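Local atomic coordinates of Lin2634 protein (Listeria innocua, PDB entry 3MZO), a protein that is an HD-domain phosphohydrolase of the YfbR-like 5'-deoxynucleotidase family, binds calcium ions here, and probably removes phosphate from nucleotides. Residues B[12-17]-B[29-34]; B[36-41]-B[136-141]. All coordinates share one frame; numbering follows the deposited sequence.

Contact 1: residues B[12-17]-B[29-34]; sequences SDLENI and HSVAEH. With CA (calcium ion), chain K.
Leu14 and Ile17 meet Val31 at the capped start of helix 31-51, the helix that carries the first histidine of the HD-domain metal site. The 12-17 segment makes a type I turn from Asp13 to Asn16, and the carbonyls of Leu14 and Ile17 meet the first turn of the helix. Val31 is the main bump. It sits against the notch between the side chains of Leu14 and Ile17. Its CG1 meets CD2 of Leu14 at 3.7 Å, and the two side chains slant across each other. Its CG2 runs alongside CG2 of Ile17, 3.8 Å away, both branches heading the same direction. With chi1 at 175°, CG1 of Val31 stands anti to the backbone N, and each methyl takes one partner. The small CB of Ala32 lets the Leu14 carbonyl come close, and it is 4.1 Å from CG of Glu15. CB of Ser30 sits close to the carbonyl oxygens of Leu14 and Glu15. Two backbone bonds tie the surfaces: Ala32 N gives to Leu14 O, and Val31 N gives to Ile17 O at 2.8 Å. Ser30 OG, in a capping box with Glu33, also bonds Glu33 of the second subunit. The carboxylate of Glu15 turns to His29 of that subunit. Further along the helix, His34 NE2 binds calcium at 2.8 Å. Within the capping box, Ser30 N gives a nearly straight bond of 2.9 Å to Glu33 OE1, on the anti side, 26° out of the carboxylate plane.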
ATOM      1  N   SER B  12      -0.372  -7.066  17.379  1.00 26.53           N
ATOM      2  CA  SER B  12      -0.170  -6.202  16.208  1.00 27.91           C
ATOM      3  C   SER B  12       0.128  -6.945  14.915  1.00 26.42           C
ATOM      4  O   SER B  12      -0.221  -6.465  13.844  1.00 26.53           O
ATOM      5  CB  SER B  12       0.947  -5.186  16.442  1.00 29.62           C
ATOM      6  OG  SER B  12       0.476  -4.150  17.292  1.00 36.66           O
ATOM      7  N   ASP B  13       0.787  -8.087  15.011  1.00 27.14           N
ATOM      8  CA  ASP B  13       1.041  -8.904  13.843  1.00 28.04           C
ATOM      9  C   ASP B  13      -0.241  -9.395  13.166  1.00 28.07           C
ATOM     10  O   ASP B  13      -0.245  -9.595  11.946  1.00 25.43           O
ATOM     11  CB  ASP B  13       1.950 -10.090  14.183  1.00 29.71           C
ATOM     12  CG  ASP B  13       3.317  -9.636  14.761  1.00 31.50           C
ATOM     13  OD1 ASP B  13       3.690  -8.435  14.634  1.00 39.13           O
ATOM     14  OD2 ASP B  13       4.000 -10.474  15.328  1.00 40.89           O
ATOM     15  N   LEU B  14      -1.315  -9.591  13.939  1.00 25.91           N
ATOM     16  CA  LEU B  14      -2.598  -9.971  13.359  1.00 24.28           C
ATOM     17  C   LEU B  14      -3.246  -8.904  12.484  1.00 24.79           C
ATOM     18  O   LEU B  14      -4.240  -9.180  11.799  1.00 25.34           O
ATOM     19  CB  LEU B  14      -3.592 -10.425  14.452  1.00 25.36           C
ATOM     20  CG  LEU B  14      -3.261 -11.838  14.932  1.00 29.71           C
ATOM     21  CD1 LEU B  14      -3.913 -12.115  16.270  1.00 38.96           C
ATOM     22  CD2 LEU B  14      -3.697 -12.820  13.865  1.00 28.66           C
ATOM     23  N   GLU B  15      -2.700  -7.697  12.501  1.00 24.23           N
ATOM     24  CA  GLU B  15      -3.120  -6.639  11.620  1.00 23.55           C
ATOM     25  C   GLU B  15      -2.488  -6.742  10.219  1.00 25.26           C
ATOM     26  O   GLU B  15      -2.895  -6.017   9.298  1.00 25.08           O
ATOM     27  CB  GLU B  15      -2.663  -5.288  12.185  1.00 25.44           C
ATOM     28  CG  GLU B  15      -3.212  -4.956  13.522  1.00 24.31           C
ATOM     29  CD  GLU B  15      -2.685  -3.599  14.061  1.00 31.72           C
ATOM     30  OE1 GLU B  15      -1.998  -2.813  13.372  1.00 31.73           O
ATOM     31  OE2 GLU B  15      -2.962  -3.331  15.205  1.00 31.25           O
ATOM     32  N   ASN B  16      -1.465  -7.580  10.106  1.00 23.95           N
ATOM     33  CA  ASN B  16      -0.724  -7.777   8.864  1.00 28.89           C
ATOM     34  C   ASN B  16      -1.017  -9.110   8.184  1.00 28.52           C
ATOM     35  O   ASN B  16      -0.340  -9.458   7.218  1.00 31.88           O
ATOM     36  CB  ASN B  16       0.785  -7.653   9.151  1.00 27.41           C
ATOM     37  CG  ASN B  16       1.183  -6.243   9.584  1.00 36.95           C
ATOM     38  OD1 ASN B  16       0.554  -5.253   9.178  1.00 34.84           O
ATOM     39  ND2 ASN B  16       2.222  -6.144  10.415  1.00 39.79           N
ATOM     40  N   ILE B  17      -1.978  -9.857   8.729  1.00 27.47           N
ATOM     41  CA  ILE B  17      -2.453 -11.116   8.176  1.00 26.06           C
ATOM     42  C   ILE B  17      -3.880 -10.829   7.725  1.00 27.37           C
ATOM     43  O   ILE B  17      -4.724 -10.373   8.494  1.00 23.14           O
ATOM     44  CB  ILE B  17      -2.420 -12.237   9.204  1.00 27.32           C
ATOM     45  CG1 ILE B  17      -0.982 -12.384   9.701  1.00 28.33           C
ATOM     46  CG2 ILE B  17      -2.895 -13.606   8.578  1.00 23.67           C
ATOM     47  CD1 ILE B  17      -0.864 -13.277  10.832  1.00 35.99           C
ATOM     48  N   HIS B  29      -9.499  -7.094   4.836  1.00 26.75           N
ATOM     49  CA  HIS B  29      -9.813  -7.068   6.281  1.00 25.74           C
ATOM     50  C   HIS B  29      -8.753  -7.879   6.970  1.00 21.99           C
ATOM     51  O   HIS B  29      -8.491  -8.997   6.546  1.00 24.11           O
ATOM     52  CB  HIS B  29     -11.186  -7.704   6.536  1.00 26.32           C
ATOM     53  CG  HIS B  29     -12.290  -7.094   5.726  1.00 22.10           C
ATOM     54  ND1 HIS B  29     -12.843  -5.869   6.028  1.00 25.51           N
ATOM     55  CD2 HIS B  29     -12.903  -7.519   4.594  1.00 25.59           C
ATOM     56  CE1 HIS B  29     -13.778  -5.580   5.132  1.00 30.88           C
ATOM     57  NE2 HIS B  29     -13.829  -6.564   4.247  1.00 27.08           N
ATOM     58  N   SER B  30      -8.098  -7.315   7.990  1.00 22.37           N
ATOM     59  CA  SER B  30      -7.097  -8.079   8.740  1.00 20.24           C
ATOM     60  C   SER B  30      -7.763  -9.086   9.658  1.00 20.41           C
ATOM     61  O   SER B  30      -8.957  -8.991   9.955  1.00 20.21           O
ATOM     62  CB  SER B  30      -6.179  -7.178   9.552  1.00 21.42           C
ATOM     63  OG  SER B  30      -6.870  -6.568  10.641  1.00 19.89           O
ATOM     64  N   VAL B  31      -6.997 -10.054  10.121  1.00 20.06           N
ATOM     65  CA  VAL B  31      -7.551 -11.011  11.083  1.00 22.07           C
ATOM     66  C   VAL B  31      -7.954 -10.271  12.362  1.00 21.93           C
ATOM     67  O   VAL B  31      -8.946 -10.613  12.945  1.00 21.54           O
ATOM     68  CB  VAL B  31      -6.581 -12.159  11.414  1.00 20.80           C
ATOM     69  CG1 VAL B  31      -7.161 -13.066  12.506  1.00 23.40           C
ATOM     70  CG2 VAL B  31      -6.291 -12.988  10.185  1.00 25.04           C
ATOM     71  N   ALA B  32      -7.185  -9.245  12.772  1.00 22.10           N
ATOM     72  CA  ALA B  32      -7.525  -8.436  13.940  1.00 21.76           C
ATOM     73  C   ALA B  32      -8.883  -7.793  13.740  1.00 22.46           C
ATOM     74  O   ALA B  32      -9.736  -7.821  14.639  1.00 22.77           O
ATOM     75  CB  ALA B  32      -6.463  -7.348  14.221  1.00 19.58           C
ATOM     76  N   GLU B  33      -9.101  -7.226  12.563  1.00 20.98           N
ATOM     77  CA  GLU B  33     -10.374  -6.565  12.260  1.00 19.29           C
ATOM     78  C   GLU B  33     -11.548  -7.523  12.274  1.00 23.08           C
ATOM     79  O   GLU B  33     -12.628  -7.232  12.835  1.00 20.12           O
ATOM     80  CB  GLU B  33     -10.283  -5.801  10.938  1.00 22.42           C
ATOM     81  CG  GLU B  33      -9.503  -4.517  11.105  1.00 18.16           C
ATOM     82  CD  GLU B  33      -8.931  -3.899   9.853  1.00 26.23           C
ATOM     83  OE1 GLU B  33      -8.848  -4.583   8.807  1.00 22.53           O
ATOM     84  OE2 GLU B  33      -8.569  -2.709   9.935  1.00 27.05           O
ATOM     85  N   HIS B  34     -11.318  -8.689  11.685  1.00 22.20           N
ATOM     86  CA  HIS B  34     -12.305  -9.729  11.693  1.00 21.91           C
ATOM     87  C   HIS B  34     -12.669 -10.148  13.119  1.00 21.13           C
ATOM     88  O   HIS B  34     -13.828 -10.323  13.414  1.00 20.34           O
ATOM     89  CB  HIS B  34     -11.801 -10.899  10.852  1.00 22.02           C
ATOM     90  CG  HIS B  34     -12.573 -12.156  11.026  1.00 22.50           C
ATOM     91  ND1 HIS B  34     -13.833 -12.333  10.487  1.00 25.82           N
ATOM     92  CD2 HIS B  34     -12.258 -13.312  11.654  1.00 22.03           C
ATOM     93  CE1 HIS B  34     -14.259 -13.553  10.789  1.00 28.50           C
ATOM     94  NE2 HIS B  34     -13.318 -14.168  11.482  1.00 26.30           N
TER
HETATM   95 CA    CA K 302     -13.003 -16.908  11.562  1.00 66.66          CA
HETATM   96  O   HOH W   1     -12.216 -19.346  12.181  1.00 46.06           O

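Contact 2: residues B[36-41]-B[136-141]; sequences YKVTSI and ISDKVD. With CA (calcium ion), chain K.
Val38 and Ile41 of helix 31-51 press against Ser137, Val140 and Asp141 of helix 129-151. The axes of the two short segments approach to 8.6 Å, and their directions differ by 124°. The closest backbone approach is at Val38 and Ser137. The two methyls of Val38 split the work: CG1 rests on CB of Ser137, while CG2 reaches CB of Asp141 at 3.8 Å. The Val38 and Asp141 side chains cross at about a right angle. Ile41 meets the other helix with both branches. CG2 stands 3.7 Å from Ser137 CB, and CD1 meets CG1 of Val140.

Lys37 also crosses Asp141 nearly at right angles. Its chain bends at chi3 (-63°), and CE comes within 3.4 Å of Asp141 OD1. The direct salt bridge from Lys37 NZ to that oxygen of Asp141 is long, at 3.7 Å. Two waters close the gap: each accepts from Lys37 NZ, and they donate to OD2 and OD1 of Asp141 respectively. Lys37 NZ also pairs with Glu15 of the second subunit. Asp141 OD2 probably bonds His34 ND1, a second-shell position consistent with orienting this metal ligand. One turn earlier, Asp138 binds calcium through OD1 at 2.6 Å, and its OD2 pairs with Lys125. Asp138 is the last aspartate of the H...HD...D set.

Among the neighbouring helices, Phe45 further along helix 31-51 touches Ser137 and Val140, Phe182 of helix 177-191 touches Val140, and helix 58-67 packs against Thr39.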
ATOM      1  N   TYR B  36     -12.420  -8.416  15.924  1.00 21.66           N
ATOM      2  CA  TYR B  36     -13.201  -7.307  16.452  1.00 21.01           C
ATOM      3  C   TYR B  36     -14.661  -7.373  16.031  1.00 21.08           C
ATOM      4  O   TYR B  36     -15.575  -7.277  16.879  1.00 20.99           O
ATOM      5  CB  TYR B  36     -12.570  -5.950  16.084  1.00 18.81           C
ATOM      6  CG  TYR B  36     -13.523  -4.811  16.337  1.00 20.84           C
ATOM      7  CD1 TYR B  36     -13.839  -4.422  17.643  1.00 26.46           C
ATOM      8  CD2 TYR B  36     -14.164  -4.167  15.289  1.00 21.53           C
ATOM      9  CE1 TYR B  36     -14.769  -3.385  17.903  1.00 20.36           C
ATOM     10  CE2 TYR B  36     -15.099  -3.137  15.531  1.00 25.59           C
ATOM     11  CZ  TYR B  36     -15.391  -2.746  16.846  1.00 29.60           C
ATOM     12  OH  TYR B  36     -16.308  -1.726  17.103  1.00 33.47           O
ATOM     13  N   LYS B  37     -14.903  -7.595  14.751  1.00 21.81           N
ATOM     14  CA  LYS B  37     -16.261  -7.628  14.247  1.00 22.88           C
ATOM     15  C   LYS B  37     -17.032  -8.876  14.718  1.00 22.30           C
ATOM     16  O   LYS B  37     -18.184  -8.768  15.164  1.00 20.40           O
ATOM     17  CB  LYS B  37     -16.254  -7.482  12.700  1.00 22.40           C
ATOM     18  CG  LYS B  37     -15.750  -6.111  12.204  1.00 23.74           C
ATOM     19  CD  LYS B  37     -15.794  -5.964  10.620  1.00 25.51           C
ATOM     20  CE  LYS B  37     -14.895  -6.929   9.924  1.00 24.76           C
ATOM     21  NZ  LYS B  37     -14.808  -6.667   8.422  1.00 25.15           N
ATOM     22  N   VAL B  38     -16.384 -10.044  14.707  1.00 20.45           N
ATOM     23  CA  VAL B  38     -17.039 -11.250  15.190  1.00 19.15           C
ATOM     24  C   VAL B  38     -17.402 -11.124  16.667  1.00 23.24           C
ATOM     25  O   VAL B  38     -18.487 -11.581  17.079  1.00 19.82           O
ATOM     26  CB  VAL B  38     -16.212 -12.502  14.901  1.00 18.61           C
ATOM     27  CG1 VAL B  38     -16.741 -13.771  15.600  1.00 20.35           C
ATOM     28  CG2 VAL B  38     -16.160 -12.744  13.349  1.00 23.03           C
ATOM     29  N   THR B  39     -16.513 -10.527  17.462  1.00 22.70           N
ATOM     30  CA  THR B  39     -16.784 -10.340  18.907  1.00 22.01           C
ATOM     31  C   THR B  39     -17.971  -9.364  19.095  1.00 21.76           C
ATOM     32  O   THR B  39     -18.890  -9.644  19.868  1.00 22.75           O
ATOM     33  CB  THR B  39     -15.529  -9.932  19.675  1.00 21.33           C
ATOM     34  OG1 THR B  39     -14.484 -10.866  19.374  1.00 24.07           O
ATOM     35  CG2 THR B  39     -15.768  -9.964  21.188  1.00 18.63           C
ATOM     36  N   SER B  40     -18.009  -8.281  18.329  1.00 21.97           N
ATOM     37  CA  SER B  40     -19.174  -7.381  18.335  1.00 20.31           C
ATOM     38  C   SER B  40     -20.486  -8.021  17.919  1.00 23.98           C
ATOM     39  O   SER B  40     -21.531  -7.814  18.580  1.00 24.28           O
ATOM     40  CB  SER B  40     -18.879  -6.149  17.515  1.00 20.99           C
ATOM     41  OG  SER B  40     -17.715  -5.494  18.014  1.00 18.96           O
ATOM     42  N   ILE B  41     -20.435  -8.816  16.841  1.00 24.05           N
ATOM     43  CA  ILE B  41     -21.580  -9.602  16.385  1.00 24.38           C
ATOM     44  C   ILE B  41     -22.039 -10.578  17.478  1.00 24.38           C
ATOM     45  O   ILE B  41     -23.222 -10.629  17.801  1.00 26.31           O
ATOM     46  CB  ILE B  41     -21.263 -10.345  15.025  1.00 25.54           C
ATOM     47  CG1 ILE B  41     -21.123  -9.323  13.874  1.00 26.14           C
ATOM     48  CG2 ILE B  41     -22.337 -11.390  14.685  1.00 21.83           C
ATOM     49  CD1 ILE B  41     -20.305  -9.848  12.654  1.00 21.99           C
ATOM     50  N   ILE B 136     -22.200 -18.920  14.479  1.00 25.50           N
ATOM     51  CA  ILE B 136     -23.039 -18.111  13.617  1.00 27.19           C
ATOM     52  C   ILE B 136     -22.405 -16.748  13.384  1.00 26.40           C
ATOM     53  O   ILE B 136     -22.564 -16.184  12.298  1.00 28.53           O
ATOM     54  CB  ILE B 136     -24.499 -17.977  14.087  1.00 29.46           C
ATOM     55  CG1 ILE B 136     -24.602 -17.280  15.446  1.00 33.79           C
ATOM     56  CG2 ILE B 136     -25.196 -19.371  14.150  1.00 31.54           C
ATOM     57  CD1 ILE B 136     -26.065 -17.077  15.933  1.00 36.20           C
ATOM     58  N   SER B 137     -21.686 -16.227  14.390  1.00 25.15           N
ATOM     59  CA  SER B 137     -21.100 -14.881  14.312  1.00 24.92           C
ATOM     60  C   SER B 137     -19.981 -14.759  13.273  1.00 25.18           C
ATOM     61  O   SER B 137     -19.871 -13.761  12.553  1.00 27.26           O
ATOM     62  CB  SER B 137     -20.596 -14.458  15.713  1.00 25.78           C
ATOM     63  OG  SER B 137     -21.697 -14.275  16.604  1.00 22.75           O
ATOM     64  N   ASP B 138     -19.135 -15.790  13.231  1.00 26.02           N
ATOM     65  CA  ASP B 138     -18.094 -15.948  12.228  1.00 26.06           C
ATOM     66  C   ASP B 138     -18.713 -16.009  10.806  1.00 26.41           C
ATOM     67  O   ASP B 138     -18.257 -15.323   9.885  1.00 27.43           O
ATOM     68  CB  ASP B 138     -17.320 -17.228  12.569  1.00 25.59           C
ATOM     69  CG  ASP B 138     -16.024 -17.372  11.795  1.00 32.58           C
ATOM     70  OD1 ASP B 138     -15.523 -16.375  11.237  1.00 28.09           O
ATOM     71  OD2 ASP B 138     -15.492 -18.507  11.763  1.00 33.75           O
ATOM     72  N   LYS B 139     -19.766 -16.807  10.631  1.00 26.42           N
ATOM     73  CA  LYS B 139     -20.444 -16.873   9.340  1.00 28.22           C
ATOM     74  C   LYS B 139     -21.146 -15.575   8.976  1.00 27.31           C
ATOM     75  O   LYS B 139     -21.194 -15.206   7.821  1.00 28.28           O
ATOM     76  CB  LYS B 139     -21.433 -18.045   9.264  1.00 29.00           C
ATOM     77  CG  LYS B 139     -20.802 -19.424   9.352  1.00 31.87           C
ATOM     78  CD  LYS B 139     -19.728 -19.676   8.304  1.00 29.35           C
ATOM     79  CE  LYS B 139     -19.100 -21.064   8.498  1.00 36.40           C
ATOM     80  NZ  LYS B 139     -18.266 -21.390   7.356  1.00 38.49           N
ATOM     81  N   VAL B 140     -21.687 -14.873   9.957  1.00 28.35           N
ATOM     82  CA  VAL B 140     -22.288 -13.566   9.673  1.00 26.06           C
ATOM     83  C   VAL B 140     -21.220 -12.614   9.140  1.00 24.99           C
ATOM     84  O   VAL B 140     -21.512 -11.853   8.209  1.00 25.70           O
ATOM     85  CB  VAL B 140     -23.041 -12.955  10.866  1.00 24.84           C
ATOM     86  CG1 VAL B 140     -23.321 -11.484  10.617  1.00 20.67           C
ATOM     87  CG2 VAL B 140     -24.336 -13.740  11.129  1.00 23.11           C
ATOM     88  N   ASP B 141     -20.013 -12.625   9.700  1.00 26.13           N
ATOM     89  CA  ASP B 141     -18.985 -11.683   9.217  1.00 25.86           C
ATOM     90  C   ASP B 141     -18.572 -12.066   7.788  1.00 24.21           C
ATOM     91  O   ASP B 141     -18.394 -11.205   6.940  1.00 27.26           O
ATOM     92  CB  ASP B 141     -17.755 -11.596  10.116  1.00 24.85           C
ATOM     93  CG  ASP B 141     -16.771 -10.505   9.654  1.00 27.39           C
ATOM     94  OD1 ASP B 141     -17.195  -9.359   9.436  1.00 30.36           O
ATOM     95  OD2 ASP B 141     -15.572 -10.793   9.458  1.00 32.91           O
TER
HETATM   96 CA    CA K 302     -13.003 -16.908  11.562  1.00 66.66          CA
HETATM   97  O   HOH W   2     -13.739  -9.289   8.163  1.00 31.44           O
HETATM   98  O   HOH W   3     -17.504  -7.339   7.490  1.00 41.31           O
HETATM   99  O   HOH W   1     -12.216 -19.346  12.181  1.00 46.06           O

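In the fold
Contact 1 closes before contact 2 opens along the chain, and their centres lie about 14 Å apart. Both use helix 31-51: contact 1 holds its N-terminal end, and contact 2 packs its next turns on helix 129-151. Contact 2 lies nearer the centre of the chain. The two supply His34 and Asp138 to one calcium ion, which His68 and Asp69 complete. Water 1, bound to this metal, belongs to both. Both contacts touch the second subunit, so the start of helix 31-51, which carries a metal ligand of this all-helical HD domain, also takes part in a subunit interface.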